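PDB 4J0G: tannase from Lactobacillus plantarum, which probably hydrolyses the galloyl ester bonds of hydrolysable tannins, releasing gallic acid, as an esterase of the alpha/beta-hydrolase class. Local coordinates for residues A[4-9]-A[141-146]; A[158-163]-A[196-201]; A[203-208]-A[418-423]; A[300-305]-A[328-333]. One frame throughout, in Å; residues are numbered along the deposited sequence.

Contact 1: A[4-9]-A[141-146]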
loop_
_atom_site.group_PDB
_atom_site.type_symbol
_atom_site.label_atom_id
_atom_site.label_comp_id
_atom_site.label_asym_id
_atom_site.label_seq_id
_atom_site.Cartn_x
_atom_site.Cartn_y
_atom_site.Cartn_z
ATOM N N ASN A 4 -2.628 -23.196 -21.326
ATOM C CA ASN A 4 -2.279 -23.086 -19.913
ATOM C C ASN A 4 -3.504 -23.253 -19.021
ATOM O O ASN A 4 -4.387 -22.392 -18.978
ATOM C CB ASN A 4 -1.651 -21.717 -19.655
ATOM C CG ASN A 4 -1.236 -21.524 -18.212
ATOM O OD1 ASN A 4 -1.322 -22.443 -17.399
ATOM N ND2 ASN A 4 -0.787 -20.320 -17.885
ATOM N N ARG A 5 -3.559 -24.384 -18.323
ATOM C CA ARG A 5 -4.733 -24.729 -17.538
ATOM C C ARG A 5 -4.733 -24.090 -16.144
ATOM O O ARG A 5 -5.686 -24.275 -15.378
ATOM C CB ARG A 5 -4.828 -26.252 -17.396
ATOM C CG ARG A 5 -4.703 -27.002 -18.721
ATOM C CD ARG A 5 -5.666 -26.471 -19.765
ATOM N NE ARG A 5 -7.062 -26.577 -19.367
ATOM C CZ ARG A 5 -7.999 -25.712 -19.742
ATOM N NH1 ARG A 5 -7.676 -24.677 -20.509
ATOM N NH2 ARG A 5 -9.253 -25.866 -19.340
ATOM N N LEU A 6 -3.674 -23.347 -15.812
ATOM C CA LEU A 6 -3.556 -22.708 -14.491
ATOM C C LEU A 6 -3.644 -23.676 -13.311
ATOM O O LEU A 6 -4.144 -23.319 -12.246
ATOM C CB LEU A 6 -4.465 -21.484 -14.274
ATOM C CG LEU A 6 -4.454 -20.199 -15.118
ATOM C CD1 LEU A 6 -3.514 -20.243 -16.306
ATOM C CD2 LEU A 6 -5.857 -19.790 -15.536
ATOM N N ILE A 7 -3.188 -24.907 -13.521
ATOM C CA ILE A 7 -3.180 -25.912 -12.468
ATOM C C ILE A 7 -1.781 -26.000 -11.851
ATOM O O ILE A 7 -0.809 -26.336 -12.529
ATOM C CB ILE A 7 -3.626 -27.282 -13.015
ATOM C CG1 ILE A 7 -5.096 -27.219 -13.441
ATOM C CG2 ILE A 7 -3.398 -28.386 -11.989
ATOM C CD1 ILE A 7 -5.563 -28.404 -14.269
ATOM N N PHE A 8 -1.697 -25.709 -10.555
ATOM C CA PHE A 8 -0.439 -25.823 -9.828
ATOM C C PHE A 8 -0.178 -27.289 -9.547
ATOM O O PHE A 8 -1.101 -28.049 -9.253
ATOM C CB PHE A 8 -0.474 -25.032 -8.520
ATOM C CG PHE A 8 0.812 -25.088 -7.742
ATOM C CD1 PHE A 8 1.868 -24.253 -8.075
ATOM C CD2 PHE A 8 0.973 -25.972 -6.684
ATOM C CE1 PHE A 8 3.060 -24.293 -7.361
ATOM C CE2 PHE A 8 2.163 -26.016 -5.967
ATOM C CZ PHE A 8 3.206 -25.176 -6.310
ATOM N N ASP A 9 1.086 -27.681 -9.633
ATOM C CA ASP A 9 1.467 -29.046 -9.336
ATOM C C ASP A 9 2.595 -28.944 -8.312
ATOM O O ASP A 9 3.639 -28.342 -8.575
ATOM C CB ASP A 9 1.916 -29.698 -10.645
ATOM C CG ASP A 9 2.241 -31.163 -10.503
ATOM O OD1 ASP A 9 2.016 -31.730 -9.416
ATOM O OD2 ASP A 9 2.689 -31.758 -11.508
ATOM N N ILE A 141 -4.123 -13.615 -7.003
ATOM C CA ILE A 141 -4.978 -14.130 -5.940
ATOM C C ILE A 141 -5.914 -15.207 -6.475
ATOM O O ILE A 141 -6.106 -16.244 -5.831
ATOM C CB ILE A 141 -5.799 -13.003 -5.276
ATOM C CG1 ILE A 141 -4.873 -12.056 -4.508
ATOM C CG2 ILE A 141 -6.831 -13.575 -4.323
ATOM C CD1 ILE A 141 -5.507 -10.715 -4.182
ATOM N N ARG A 142 -6.510 -14.962 -7.640
ATOM C CA ARG A 142 -7.415 -15.942 -8.234
ATOM C C ARG A 142 -6.700 -17.251 -8.537
ATOM O O ARG A 142 -7.260 -18.326 -8.340
ATOM C CB ARG A 142 -8.070 -15.386 -9.491
ATOM C CG ARG A 142 -9.121 -14.354 -9.170
ATOM C CD ARG A 142 -9.915 -13.936 -10.377
ATOM N NE ARG A 142 -10.915 -12.951 -9.990
ATOM C CZ ARG A 142 -12.038 -12.712 -10.656
ATOM N NH1 ARG A 142 -12.333 -13.415 -11.742
ATOM N NH2 ARG A 142 -12.885 -11.792 -10.209
ATOM N N TYR A 143 -5.454 -17.156 -8.998
ATOM C CA TYR A 143 -4.663 -18.351 -9.260
ATOM C C TYR A 143 -4.504 -19.155 -7.973
ATOM O O TYR A 143 -4.660 -20.377 -7.966
ATOM C CB TYR A 143 -3.283 -17.987 -9.810
ATOM C CG TYR A 143 -2.434 -19.206 -10.080
ATOM C CD1 TYR A 143 -2.481 -19.853 -11.305
ATOM C CD2 TYR A 143 -1.612 -19.733 -9.093
ATOM C CE1 TYR A 143 -1.713 -20.981 -11.547
ATOM C CE2 TYR A 143 -0.844 -20.856 -9.323
ATOM C CZ TYR A 143 -0.898 -21.476 -10.553
ATOM O OH TYR A 143 -0.132 -22.597 -10.781
ATOM N N VAL A 144 -4.176 -18.460 -6.888
ATOM C CA VAL A 144 -3.974 -19.108 -5.598
ATOM C C VAL A 144 -5.254 -19.778 -5.109
ATOM O O VAL A 144 -5.235 -20.928 -4.675
ATOM C CB VAL A 144 -3.481 -18.117 -4.517
ATOM C CG1 VAL A 144 -3.515 -18.774 -3.147
ATOM C CG2 VAL A 144 -2.077 -17.631 -4.832
ATOM N N LYS A 145 -6.365 -19.057 -5.188
ATOM C CA LYS A 145 -7.636 -19.575 -4.688
ATOM C C LYS A 145 -8.212 -20.711 -5.540
ATOM O O LYS A 145 -8.783 -21.662 -5.007
ATOM C CB LYS A 145 -8.641 -18.436 -4.498
ATOM C CG LYS A 145 -8.112 -17.376 -3.545
ATOM C CD LYS A 145 -9.138 -16.319 -3.204
ATOM C CE LYS A 145 -10.058 -16.856 -2.121
ATOM N NZ LYS A 145 -11.096 -15.886 -1.709
ATOM N N TYR A 146 -8.073 -20.597 -6.857
ATOM C CA TYR A 146 -8.454 -21.661 -7.789
ATOM C C TYR A 146 -7.687 -22.943 -7.484
ATOM O O TYR A 146 -8.188 -24.052 -7.671
ATOM C CB TYR A 146 -8.215 -21.220 -9.237
ATOM C CG TYR A 146 -8.562 -22.258 -10.291
ATOM C CD1 TYR A 146 -9.871 -22.688 -10.477
ATOM C CD2 TYR A 146 -7.581 -22.772 -11.134
ATOM C CE1 TYR A 146 -10.185 -23.625 -11.447
ATOM C CE2 TYR A 146 -7.889 -23.703 -12.108
ATOM C CZ TYR A 146 -9.192 -24.125 -12.261
ATOM O OH TYR A 146 -9.506 -25.056 -13.228
HETATM O O HOH W 1 -0.317 -23.391 -13.550
#

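Contact 2: A[158-163]-A[196-201]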
loop_
_atom_site.group_PDB
_atom_site.type_symbol
_atom_site.label_atom_id
_atom_site.label_comp_id
_atom_site.label_asym_id
_atom_site.label_seq_id
_atom_site.Cartn_x
_atom_site.Cartn_y
_atom_site.Cartn_z
ATOM N N ILE A 158 -5.213 -15.643 2.887
ATOM C CA ILE A 158 -4.307 -14.790 2.140
ATOM C C ILE A 158 -4.215 -13.398 2.760
ATOM O O ILE A 158 -5.215 -12.740 3.049
ATOM C CB ILE A 158 -4.775 -14.660 0.683
ATOM C CG1 ILE A 158 -4.656 -16.007 -0.037
ATOM C CG2 ILE A 158 -4.003 -13.559 -0.034
ATOM C CD1 ILE A 158 -5.290 -16.020 -1.411
ATOM N N ILE A 159 -2.971 -12.989 2.987
ATOM C CA ILE A 159 -2.628 -11.696 3.549
ATOM C C ILE A 159 -1.662 -10.997 2.609
ATOM O O ILE A 159 -0.551 -11.485 2.378
ATOM C CB ILE A 159 -1.949 -11.862 4.923
ATOM C CG1 ILE A 159 -2.839 -12.674 5.868
ATOM C CG2 ILE A 159 -1.619 -10.506 5.522
ATOM C CD1 ILE A 159 -2.117 -13.804 6.564
ATOM N N THR A 160 -2.097 -9.882 2.027
ATOM C CA THR A 160 -1.246 -9.106 1.128
ATOM C C THR A 160 -0.326 -8.185 1.919
ATOM O O THR A 160 -0.647 -7.801 3.041
ATOM C CB THR A 160 -2.064 -8.307 0.092
ATOM O OG1 THR A 160 -3.124 -7.601 0.750
ATOM C CG2 THR A 160 -2.646 -9.247 -0.953
ATOM N N ASN A 161 0.810 -7.829 1.331
ATOM C CA ASN A 161 1.738 -6.892 1.960
ATOM C C ASN A 161 2.418 -6.024 0.918
ATOM O O ASN A 161 2.729 -6.489 -0.177
ATOM C CB ASN A 161 2.797 -7.667 2.758
ATOM C CG ASN A 161 3.709 -6.758 3.563
ATOM O OD1 ASN A 161 3.248 -5.847 4.247
ATOM N ND2 ASN A 161 5.011 -6.998 3.478
ATOM N N GLY A 162 2.652 -4.764 1.261
ATOM C CA GLY A 162 3.313 -3.847 0.353
ATOM C C GLY A 162 3.658 -2.513 0.988
ATOM O O GLY A 162 3.141 -2.164 2.054
ATOM N N THR A 163 4.523 -1.760 0.318
ATOM C CA THR A 163 4.944 -0.459 0.806
ATOM C C THR A 163 4.657 0.566 -0.275
ATOM O O THR A 163 4.847 0.303 -1.461
ATOM C CB THR A 163 6.457 -0.419 1.102
ATOM O OG1 THR A 163 6.776 -1.371 2.121
ATOM C CG2 THR A 163 6.879 0.978 1.556
ATOM N N ASP A 196 -11.453 -13.304 -5.717
ATOM C CA ASP A 196 -10.246 -12.590 -5.329
ATOM C C ASP A 196 -10.317 -11.842 -3.993
ATOM O O ASP A 196 -9.441 -11.033 -3.691
ATOM C CB ASP A 196 -9.779 -11.678 -6.468
ATOM C CG ASP A 196 -10.836 -10.679 -6.886
ATOM O OD1 ASP A 196 -11.377 -9.967 -6.017
ATOM O OD2 ASP A 196 -11.130 -10.606 -8.096
ATOM N N ASP A 197 -11.337 -12.114 -3.186
ATOM C CA ASP A 197 -11.374 -11.537 -1.845
ATOM C C ASP A 197 -10.348 -12.201 -0.948
ATOM O O ASP A 197 -10.099 -13.400 -1.064
ATOM C CB ASP A 197 -12.756 -11.708 -1.218
ATOM C CG ASP A 197 -13.163 -13.164 -1.094
ATOM O OD1 ASP A 197 -13.464 -13.796 -2.132
ATOM O OD2 ASP A 197 -13.174 -13.679 0.045
ATOM N N ILE A 198 -9.770 -11.424 -0.037
ATOM C CA ILE A 198 -8.721 -11.943 0.832
ATOM C C ILE A 198 -9.051 -11.834 2.322
ATOM O O ILE A 198 -10.051 -11.238 2.715
ATOM C CB ILE A 198 -7.373 -11.254 0.560
ATOM C CG1 ILE A 198 -7.475 -9.750 0.824
ATOM C CG2 ILE A 198 -6.911 -11.539 -0.861
ATOM C CD1 ILE A 198 -6.152 -9.020 0.725
ATOM N N PHE A 199 -8.177 -12.424 3.133
ATOM C CA PHE A 199 -8.356 -12.559 4.576
ATOM C C PHE A 199 -7.922 -11.358 5.423
ATOM O O PHE A 199 -8.624 -10.958 6.354
ATOM C CB PHE A 199 -7.620 -13.813 5.043
ATOM C CG PHE A 199 -7.632 -14.011 6.528
ATOM C CD1 PHE A 199 -8.804 -14.288 7.211
ATOM C CD2 PHE A 199 -6.445 -13.937 7.236
ATOM C CE1 PHE A 199 -8.789 -14.472 8.580
ATOM C CE2 PHE A 199 -6.418 -14.123 8.597
ATOM C CZ PHE A 199 -7.590 -14.391 9.276
ATOM N N ALA A 200 -6.765 -10.790 5.105
ATOM C CA ALA A 200 -6.215 -9.709 5.907
ATOM C C ALA A 200 -5.325 -8.808 5.069
ATOM O O ALA A 200 -4.768 -9.233 4.055
ATOM C CB ALA A 200 -5.447 -10.259 7.095
ATOM N N VAL A 201 -5.177 -7.566 5.514
ATOM C CA VAL A 201 -4.363 -6.592 4.807
ATOM C C VAL A 201 -3.232 -6.071 5.671
ATOM O O VAL A 201 -3.444 -5.636 6.806
ATOM C CB VAL A 201 -5.200 -5.394 4.314
ATOM C CG1 VAL A 201 -4.287 -4.279 3.811
ATOM C CG2 VAL A 201 -6.171 -5.840 3.229
#

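Contact 3: A[203-208]-A[418-423]. With HG (mercury (II) ion), chain D.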
loop_
_atom_site.group_PDB
_atom_site.type_symbol
_atom_site.label_atom_id
_atom_site.label_comp_id
_atom_site.label_asym_id
_atom_site.label_seq_id
_atom_site.Cartn_x
_atom_site.Cartn_y
_atom_site.Cartn_z
ATOM N N ALA A 203 -0.451 -3.061 5.187
ATOM C CA ALA A 203 -0.072 -1.956 4.317
ATOM C C ALA A 203 0.856 -0.950 4.988
ATOM O O ALA A 203 0.548 -0.403 6.051
ATOM C CB ALA A 203 -1.325 -1.256 3.795
ATOM N N TYR A 204 1.990 -0.708 4.338
ATOM C CA TYR A 204 2.939 0.318 4.752
ATOM C C TYR A 204 2.813 1.560 3.889
ATOM O O TYR A 204 2.829 1.468 2.659
ATOM C CB TYR A 204 4.362 -0.224 4.713
ATOM C CG TYR A 204 4.590 -1.336 5.708
ATOM C CD1 TYR A 204 4.987 -1.055 7.014
ATOM C CD2 TYR A 204 4.393 -2.667 5.353
ATOM C CE1 TYR A 204 5.187 -2.069 7.932
ATOM C CE2 TYR A 204 4.593 -3.682 6.260
ATOM C CZ TYR A 204 4.987 -3.380 7.548
ATOM O OH TYR A 204 5.187 -4.393 8.453
ATOM N N CYS A 205 2.700 2.717 4.533
ATOM C CA CYS A 205 2.583 3.992 3.835
ATOM C C CYS A 205 1.815 3.876 2.521
ATOM O O CYS A 205 2.358 4.195 1.462
ATOM C CB CYS A 205 3.974 4.537 3.523
ATOM S SG CYS A 205 5.230 4.187 4.757
ATOM N N PRO A 206 0.560 3.409 2.569
ATOM C CA PRO A 206 -0.140 3.239 1.289
ATOM C C PRO A 206 -0.339 4.566 0.549
ATOM O O PRO A 206 -0.978 5.470 1.089
ATOM C CB PRO A 206 -1.495 2.647 1.711
ATOM C CG PRO A 206 -1.655 3.058 3.149
ATOM C CD PRO A 206 -0.276 3.032 3.723
ATOM N N ILE A 207 0.167 4.678 -0.678
ATOM C CA ILE A 207 -0.039 5.902 -1.434
ATOM C C ILE A 207 -1.325 5.718 -2.230
ATOM O O ILE A 207 -1.313 5.215 -3.354
ATOM C CB ILE A 207 1.151 6.192 -2.369
ATOM C CG1 ILE A 207 2.453 6.312 -1.565
ATOM C CG2 ILE A 207 0.885 7.428 -3.223
ATOM C CD1 ILE A 207 2.458 7.424 -0.515
ATOM N N HIS A 208 -2.432 6.135 -1.633
ATOM C CA HIS A 208 -3.762 5.892 -2.170
ATOM C C HIS A 208 -4.582 7.161 -2.012
ATOM O O HIS A 208 -4.068 8.184 -1.563
ATOM C CB HIS A 208 -4.446 4.747 -1.434
ATOM C CG HIS A 208 -4.958 5.129 -0.081
ATOM N ND1 HIS A 208 -4.126 5.373 0.990
ATOM C CD2 HIS A 208 -6.220 5.310 0.374
ATOM C CE1 HIS A 208 -4.853 5.688 2.047
ATOM N NE2 HIS A 208 -6.126 5.657 1.700
ATOM N N ALA A 418 6.373 8.062 11.318
ATOM C CA ALA A 418 6.124 9.406 11.829
ATOM C C ALA A 418 7.033 10.484 11.233
ATOM O O ALA A 418 6.783 11.676 11.390
ATOM C CB ALA A 418 6.232 9.405 13.341
ATOM N N ALA A 419 8.084 10.045 10.553
ATOM C CA ALA A 419 9.031 10.892 9.822
ATOM C C ALA A 419 8.869 10.808 8.288
ATOM O O ALA A 419 9.724 11.278 7.540
ATOM C CB ALA A 419 10.465 10.598 10.239
ATOM N N ASP A 420 7.750 10.244 7.837
ATOM C CA ASP A 420 7.479 9.993 6.414
ATOM C C ASP A 420 6.733 11.105 5.710
ATOM O O ASP A 420 5.596 11.411 6.041
ATOM C CB ASP A 420 6.608 8.750 6.253
ATOM C CG ASP A 420 7.357 7.473 6.488
ATOM O OD1 ASP A 420 8.599 7.500 6.398
ATOM O OD2 ASP A 420 6.700 6.439 6.729
ATOM N N ARG A 421 7.408 11.721 4.740
ATOM C CA ARG A 421 6.848 12.856 4.022
ATOM C C ARG A 421 6.391 12.502 2.600
ATOM O O ARG A 421 6.182 13.388 1.771
ATOM C CB ARG A 421 7.853 14.026 3.976
ATOM C CG ARG A 421 8.527 14.342 5.319
ATOM C CD ARG A 421 10.046 14.147 5.309
ATOM N NE ARG A 421 10.693 15.149 4.462
ATOM C CZ ARG A 421 11.495 14.884 3.438
ATOM N NH1 ARG A 421 11.793 13.632 3.123
ATOM N NH2 ARG A 421 12.015 15.888 2.739
ATOM N N ASP A 422 6.265 11.213 2.293
ATOM C CA ASP A 422 5.844 10.832 0.951
ATOM C C ASP A 422 4.355 11.100 0.691
ATOM O O ASP A 422 3.941 11.312 -0.449
ATOM C CB ASP A 422 6.068 9.328 0.801
ATOM C CG ASP A 422 5.411 8.532 1.925
ATOM O OD1 ASP A 422 5.232 9.095 3.027
ATOM O OD2 ASP A 422 5.063 7.354 1.712
ATOM N N THR A 423 3.560 11.130 1.757
ATOM C CA THR A 423 2.159 11.564 1.708
ATOM C C THR A 423 1.739 12.125 3.069
ATOM O O THR A 423 2.357 11.799 4.082
ATOM C CB THR A 423 1.202 10.446 1.218
ATOM O OG1 THR A 423 -0.075 11.011 0.900
ATOM C CG2 THR A 423 1.022 9.375 2.276
HETATM HG HG HG D . 6.817 5.964 3.816
HETATM O O HOH W 2 -1.389 9.450 -1.266
HETATM O O HOH W 3 8.358 8.299 3.160
HETATM O O HOH W 4 5.688 5.278 1.585
#

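Contact 4: A[300-305]-A[328-333]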
loop_
_atom_site.group_PDB
_atom_site.type_symbol
_atom_site.label_atom_id
_atom_site.label_comp_id
_atom_site.label_asym_id
_atom_site.label_seq_id
_atom_site.Cartn_x
_atom_site.Cartn_y
_atom_site.Cartn_z
ATOM N N LEU A 300 -1.827 10.913 17.528
ATOM C CA LEU A 300 -1.156 9.727 17.026
ATOM C C LEU A 300 0.351 9.965 16.996
ATOM O O LEU A 300 1.128 9.049 17.250
ATOM C CB LEU A 300 -1.699 9.311 15.658
ATOM C CG LEU A 300 -3.052 8.596 15.757
ATOM C CD1 LEU A 300 -3.795 8.629 14.428
ATOM C CD2 LEU A 300 -2.883 7.169 16.243
ATOM N N LEU A 301 0.762 11.186 16.660
ATOM C CA LEU A 301 2.181 11.540 16.662
ATOM C C LEU A 301 2.730 11.647 18.090
ATOM O O LEU A 301 3.886 11.307 18.345
ATOM C CB LEU A 301 2.397 12.860 15.921
ATOM C CG LEU A 301 2.237 12.814 14.400
ATOM C CD1 LEU A 301 2.206 14.198 13.787
ATOM C CD2 LEU A 301 3.344 11.981 13.793
ATOM N N ILE A 302 1.900 12.112 19.019
ATOM C CA ILE A 302 2.301 12.180 20.421
ATOM C C ILE A 302 2.472 10.765 20.939
ATOM O O ILE A 302 3.429 10.458 21.651
ATOM C CB ILE A 302 1.245 12.887 21.291
ATOM C CG1 ILE A 302 1.240 14.394 21.014
ATOM C CG2 ILE A 302 1.501 12.611 22.767
ATOM C CD1 ILE A 302 0.066 15.130 21.642
ATOM N N SER A 303 1.534 9.907 20.558
ATOM C CA SER A 303 1.536 8.516 20.974
ATOM C C SER A 303 2.793 7.835 20.451
ATOM O O SER A 303 3.460 7.088 21.168
ATOM C CB SER A 303 0.287 7.816 20.441
ATOM O OG SER A 303 0.138 6.535 21.022
ATOM N N SER A 304 3.111 8.116 19.193
ATOM C CA SER A 304 4.305 7.594 18.545
ATOM C C SER A 304 5.575 7.995 19.293
ATOM O O SER A 304 6.440 7.166 19.560
ATOM C CB SER A 304 4.377 8.072 17.093
ATOM O OG SER A 304 5.567 7.621 16.473
ATOM N N ALA A 305 5.670 9.279 19.624
ATOM C CA ALA A 305 6.807 9.823 20.359
ATOM C C ALA A 305 6.952 9.194 21.740
ATOM O O ALA A 305 8.067 8.932 22.188
ATOM C CB ALA A 305 6.694 11.336 20.472
ATOM N N VAL A 328 5.188 12.592 27.142
ATOM C CA VAL A 328 4.977 13.591 26.101
ATOM C C VAL A 328 3.541 14.079 26.248
ATOM O O VAL A 328 2.594 13.350 25.948
ATOM C CB VAL A 328 5.104 12.939 24.704
ATOM C CG1 VAL A 328 5.036 13.980 23.611
ATOM C CG2 VAL A 328 6.392 12.134 24.594
ATOM N N THR A 329 3.380 15.313 26.718
ATOM C CA THR A 329 2.050 15.820 27.069
ATOM C C THR A 329 1.396 16.620 25.954
ATOM O O THR A 329 0.177 16.799 25.936
ATOM C CB THR A 329 2.058 16.638 28.377
ATOM O OG1 THR A 329 3.096 17.624 28.322
ATOM C CG2 THR A 329 2.281 15.729 29.577
ATOM N N ASP A 330 2.212 17.114 25.029
ATOM C CA ASP A 330 1.698 17.918 23.931
ATOM C C ASP A 330 2.684 17.985 22.769
ATOM O O ASP A 330 3.806 17.490 22.860
ATOM C CB ASP A 330 1.325 19.316 24.413
ATOM C CG ASP A 330 0.098 19.861 23.710
ATOM O OD1 ASP A 330 -0.205 19.401 22.592
ATOM O OD2 ASP A 330 -0.572 20.742 24.283
ATOM N N LEU A 331 2.244 18.604 21.679
ATOM C CA LEU A 331 3.043 18.721 20.470
ATOM C C LEU A 331 2.694 19.990 19.681
ATOM O O LEU A 331 1.520 20.251 19.419
ATOM C CB LEU A 331 2.846 17.488 19.585
ATOM C CG LEU A 331 3.415 17.611 18.172
ATOM C CD1 LEU A 331 4.931 17.820 18.235
ATOM C CD2 LEU A 331 3.073 16.376 17.363
ATOM N N ASP A 332 3.697 20.788 19.321
ATOM C CA ASP A 332 3.464 21.876 18.376
ATOM C C ASP A 332 3.561 21.298 16.972
ATOM O O ASP A 332 4.650 21.133 16.422
ATOM C CB ASP A 332 4.524 22.963 18.537
ATOM C CG ASP A 332 4.323 24.120 17.579
ATOM O OD1 ASP A 332 3.650 23.925 16.544
ATOM O OD2 ASP A 332 4.851 25.220 17.842
ATOM N N LEU A 333 2.402 21.030 16.385
ATOM C CA LEU A 333 2.332 20.340 15.105
ATOM C C LEU A 333 3.055 21.103 13.988
ATOM O O LEU A 333 3.768 20.510 13.188
ATOM C CB LEU A 333 0.854 20.105 14.769
ATOM C CG LEU A 333 0.338 18.712 14.367
ATOM C CD1 LEU A 333 -1.026 18.744 13.664
ATOM C CD2 LEU A 333 1.361 17.896 13.591
#

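Contact 1: A[4-9]-A[141-146]
Leu6 and Phe8 carry the N-terminal loop, folded locally by an Asx turn, onto two tyrosines of helix 132-146, Tyr143 and Tyr146. In the turn, OD1 of Asn4 accepts the backbone N of Leu6 at 3.0 Å, with the donor standing above the plane of the amide carbonyl. Leu6, two residues on, has a positive phi, and its carbonyl is presented to both rings at once: Leu6 O lies 3.4 Å from CE1 of Tyr143 and, in the plane of the Tyr146 ring, 3.7 Å from CD2 at its edge. The hydrogen bond to this oxygen comes instead from ND2 of Asn147, just beyond the helix segment. CB of Leu6 adds an apolar touch, 3.9 Å from CE1 of Tyr143. The helix belongs to the alpha/beta-hydrolase core, and Ile141 and Val144 on it pack against strands 70-73 and 158-161, while the tyrosines reach the N-terminal loop. Tyr143 extends from the helix with CG trans to the backbone N (chi1 179°), which carries its phenol to Phe8, whose side chain it crosses at about a right angle. There OH of Tyr143 sits at the edge of the Phe8 ring, near its plane, and 3.3 Å from CB of Phe8. The backbone N of Phe8 is 3.5 Å from the same OH but badly angled; its hydrogen bond runs to OD1 of Asn147. The phenol is served by a water in the plane of the Tyr143 ring, 2.9 Å from OH, which in turn donates weakly to O of Ile7.

Contact 2: A[158-163]-A[196-201]
Ile158 O is gripped by two successive backbone donors, the N-H groups of Phe199 and Ala200, an instance of one carbonyl holding the start of a neighbouring strand. N of Phe199 lies 3.0 Å from Ile158 O, in the carbonyl plane but with an N-H...O angle of only 139°; N of Ala200, 3.2 Å from that oxygen, makes the straighter bond at 153°. One step on, Ala200 O takes a weak bond from N of Thr160 at 3.4 Å; CA of Ile159 also makes a CA-H...O contact with Ala200 O, at 3.3 Å. These links form a parallel ladder in the central sheet of the alpha/beta-hydrolase fold, its two strands joined by a helical crossover. Strand 158-161 runs into Gly162 of a GxSxG sequence, consistent with a nucleophile elbow. On its other edge, Ile159 bonds through its backbone to Ile70 and Met72. CG1 of Ile159 packs 3.8 Å from CB of Ala200 and 4.1 Å from CD2 at the edge of the Phe199 ring. Cutting Ile159 back to an alanine would remove CG1, which is likely to open a gap beside Ala200 and leave that ring edge without its neighbour. Across the sheet, CG1 of Ile198 is wedged between its backbone N and carbonyl carbon (chi1 61°), placing CD1 3.3 Å from OG1 of Thr160. That hydroxyl is not left to the methyl: it is hydrogen-bonded to OG of Ser170. The CG2 methyl of Ile198 meets CG2 of Ile158 at 3.6 Å. Beyond the ladder, Asn161 engages Ser202 through OD1 and Asp455 through ND2.

Contact 3: A[203-208]-A[418-423]
Asp422, which packs on Cys205 and Ile207, has its OD1 gripped twice: by NE2 of His416 and, weakly, by the backbone N of Thr423 at 2.9 Å. Its CG is tucked between backbone N and carbonyl carbon (chi1 53°), turning the other oxygen across the contact. OD2 of Asp422 thus lies 3.4 Å from CD1 of Ile207 and 3.5 Å from CB of Cys205. Asp422 binds 3,4-dihydroxybenzoate in this enzyme, and His452, another residue of that site, is close by. With an alanine here, NE2 of His416 would probably be left without its acceptor, and a gap would open beside CD1 of Ile207 where OD2 now packs. That methyl also reaches CG2 of Thr423 at 3.7 Å, the two side chains running antiparallel alongside one another. SG of Cys205 binds a mercury ion at 2.6 Å and stands 3.3 Å from OD2 of Asp420; the metal is probably foreign to the natural enzyme. Farther on, a water donates to O of His208 at 3.0 Å and is hydrogen-bonded to OG1 of Thr423. Segment 203-208 holds the last residues of strand 200-204, whose backbone pairs with Arg413 and Arg415 of strand 411-415, and the loop that follows; segment 418-423 comes after that neighbouring strand and leads into helix 426-437, against which His208 packs at Ile427 and Leu431.

Contact 4: A[300-305]-A[328-333]
Val328, in the second strand of a beta hairpin (321-324 with 327-331), begins a run of contacts with helix 292-310. The short helix and strand axes approach to 8.4 Å with an angle of 140° between their directions. CG1 of Val328 meets CG2 of Ile302 at 3.9 Å, and the same Ile302 methyl lies 3.4 Å from O of Val328; CG2 of Val328 turns instead to Ala305. A classic beta bulge sets Thr329 and Asp330 together against the single residue Val322. The tip of Ile302, CD1, rests 4.0 Å from CA of Asp330, whose OD1 accepts from N of Leu331 at 2.7 Å, on the anti side and somewhat out of the carboxylate plane. CB of Leu331 lies 3.8 Å from CG1 of Ile302, the two side chains passing in opposite senses; CG trans to the backbone N (chi1 169°) carries CD2 of Leu331 to within 3.9 Å of CB of Leu301. Asp332 then N-caps helix 333-340, its OD1 bound to N of Ala335. In the first turn of that helix, Leu333 crosses Leu301 at about a right angle, CD2 of Leu333 meeting CD1 of Leu301 at 3.8 Å.

How the contacts relate
From the N terminus, contact 1 closes the first long loop, bringing the leading segment back to helix 132-146 after much of the central sheet has been laid down. Contact 2 opens only afterwards, joining adjacent strands over a short helical excursion; the two touch through the Arg142-Asp196 and Lys145-Asp197 salt bridges. Contact 3 continues from the same strand, 200-204, and the 209 residues between its segments end at the loop 418-423 that follows strand 411-415. Contact 4 nests inside that span, about 18 Å from contact 3 between centres, with Ala418 packing on Leu301 and Ser304. No two contacts cross. Contacts 1 and 4, about 48 Å apart between centres, lie on opposite sides of the chain's centre.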